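Local coordinates for PHD finger protein 3 (Homo sapiens, PDB 6Q2V), which probably binds zinc through its PHD finger and also carries a SPOC domain, the part of the protein in this structure, at residues A[111-116]-A[155-160]. Sequence-based numbering, arbitrary orientation.
Sequences MKQVKD and QKLKRQ
Gln113 and Arg159 reach for each other from opposite directions, and polar contacts made by the Gln113 amide dominate this surface contact. Gln113 OE1 sits at the edge of the Arg159 guanidinium, near its plane, and takes two weak hydrogen bonds, from Arg159 NH2 at 2.7 Å and from Arg159 NE at 2.8 Å. Both are well bent (128° at each hydrogen), because a single oxygen is shared between two neighbouring N-H groups. Amide and guanidinium planes lie only 19° apart. The Gln113 chain runs straight beyond CG (chi2 180°), carrying the amide across to the other segment, and Gln113 NE2 lies 2.7 Å from the backbone O of Gln155.

Nonpolar contact comes from Leu157. Leu157 CD1 packs over the centre of one face of the Arg159 guanidinium, 3.8 Å above its plane, and lies 3.7 Å from Gln113 OE1, so one methyl touches both polar partners. Tyr40 adds a cation-pi contact to Arg159. An alanine in place of Arg159 removes both donors, and would probably leave the Gln113 amide freer to turn and the Leu157 methyl without the flat group it packs on.

Farther along, the Lys115 and Gln155 side chains run alongside each other in the same direction; the bent lysine chain brings Lys115 CD to 4.0 Å from Gln155 OE1, a loose contact at the margin.

A classic beta bulge sets Lys115 and Asp116 opposite Ile153, near the start of strand 114-122. Here the C-terminal tail leaving strand 147-155 lies, through side chains, against the chain leading into its antiparallel neighbour 114-122, at the ends of two adjacent inner strands of the SPOC domain's sheet.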
# COMPACT_ATOMS: atom_id res chain seq x y z
N MSE A 111 -5.18 10.28 8.91
CA MSE A 111 -6.20 9.24 8.96
C MSE A 111 -6.47 8.74 10.37
O MSE A 111 -5.76 9.09 11.32
CB MSE A 111 -5.81 8.07 8.05
CG MSE A 111 -5.62 8.47 6.58
SE MSE A 111 -4.95 6.99 5.49
CE MSE A 111 -5.17 7.75 3.70
N LYS A 112 -7.51 7.90 10.49
CA LYS A 112 -8.03 7.47 11.78
C LYS A 112 -6.95 6.86 12.66
O LYS A 112 -6.69 7.34 13.77
CB LYS A 112 -9.17 6.48 11.55
CG LYS A 112 -9.37 5.45 12.66
CD LYS A 112 -10.09 6.03 13.86
CE LYS A 112 -10.69 4.93 14.70
NZ LYS A 112 -12.13 4.70 14.37
N GLN A 113 -6.30 5.81 12.18
CA GLN A 113 -5.29 5.13 12.97
C GLN A 113 -3.99 4.91 12.22
O GLN A 113 -3.06 4.34 12.79
CB GLN A 113 -5.81 3.76 13.45
CG GLN A 113 -5.51 3.48 14.91
CD GLN A 113 -6.04 2.13 15.36
OE1 GLN A 113 -7.23 1.98 15.65
NE2 GLN A 113 -5.16 1.14 15.43
N VAL A 114 -3.89 5.33 10.96
CA VAL A 114 -2.68 5.02 10.22
C VAL A 114 -1.59 5.98 10.71
O VAL A 114 -1.77 7.20 10.69
CB VAL A 114 -2.89 5.09 8.69
CG1 VAL A 114 -4.22 4.43 8.32
CG2 VAL A 114 -2.75 6.51 8.08
N LYS A 115 -0.54 5.42 11.30
CA LYS A 115 0.62 6.23 11.65
C LYS A 115 1.33 6.68 10.39
O LYS A 115 1.68 7.86 10.23
CB LYS A 115 1.56 5.43 12.56
CG LYS A 115 1.00 5.21 13.96
CD LYS A 115 0.80 6.52 14.69
CE LYS A 115 2.12 7.04 15.23
NZ LYS A 115 1.96 8.30 16.00
N ASP A 116 1.50 5.77 9.44
CA ASP A 116 2.07 6.06 8.14
C ASP A 116 1.55 5.05 7.13
O ASP A 116 1.23 3.91 7.48
CB ASP A 116 3.60 6.04 8.18
CG ASP A 116 4.18 7.30 8.78
OD1 ASP A 116 5.03 7.19 9.70
OD2 ASP A 116 3.79 8.41 8.35
N GLN A 155 -1.31 1.73 14.77
CA GLN A 155 -1.01 1.56 16.19
C GLN A 155 -1.70 0.31 16.74
O GLN A 155 -2.85 0.02 16.40
CB GLN A 155 -1.44 2.80 16.97
CG GLN A 155 -1.04 2.80 18.43
CD GLN A 155 0.39 3.28 18.65
OE1 GLN A 155 0.91 4.09 17.89
NE2 GLN A 155 1.02 2.77 19.70
N LYS A 156 -0.99 -0.42 17.60
CA LYS A 156 -1.45 -1.71 18.10
C LYS A 156 -2.43 -1.51 19.25
O LYS A 156 -2.07 -0.93 20.28
CB LYS A 156 -0.25 -2.53 18.56
CG LYS A 156 -0.56 -3.86 19.22
CD LYS A 156 0.35 -4.95 18.66
CE LYS A 156 0.85 -5.89 19.75
NZ LYS A 156 2.22 -6.40 19.44
N LEU A 157 -3.67 -1.98 19.08
CA LEU A 157 -4.67 -1.89 20.14
C LEU A 157 -5.88 -2.75 19.78
O LEU A 157 -5.96 -3.31 18.68
CB LEU A 157 -5.10 -0.44 20.41
CG LEU A 157 -5.49 0.43 19.21
CD1 LEU A 157 -6.98 0.36 18.97
CD2 LEU A 157 -5.06 1.87 19.44
N LYS A 158 -6.81 -2.85 20.73
CA LYS A 158 -8.09 -3.54 20.57
C LYS A 158 -9.20 -2.57 20.94
O LYS A 158 -9.14 -1.94 22.00
CB LYS A 158 -8.15 -4.79 21.46
CG LYS A 158 -7.79 -6.09 20.76
CD LYS A 158 -7.63 -7.23 21.75
CE LYS A 158 -8.89 -7.49 22.56
NZ LYS A 158 -10.07 -7.75 21.69
N ARG A 159 -10.22 -2.46 20.09
CA ARG A 159 -11.17 -1.36 20.17
C ARG A 159 -12.50 -1.76 20.79
O ARG A 159 -12.79 -2.94 21.05
CB ARG A 159 -11.46 -0.77 18.79
CG ARG A 159 -10.35 0.02 18.15
CD ARG A 159 -10.53 -0.00 16.65
NE ARG A 159 -9.29 0.16 15.92
CZ ARG A 159 -8.46 -0.84 15.63
NH1 ARG A 159 -8.73 -2.07 16.05
NH2 ARG A 159 -7.36 -0.61 14.94
N GLN A 160 -13.32 -0.74 21.02
CA GLN A 160 -14.76 -0.82 21.26
C GLN A 160 -15.44 -1.91 20.44
O GLN A 160 -16.32 -2.63 20.92
CB GLN A 160 -15.37 0.55 20.97
CG GLN A 160 -16.87 0.59 20.88
CD GLN A 160 -17.54 0.24 22.18
OE1 GLN A 160 -17.84 -0.91 22.46
NE2 GLN A 160 -17.77 1.26 23.00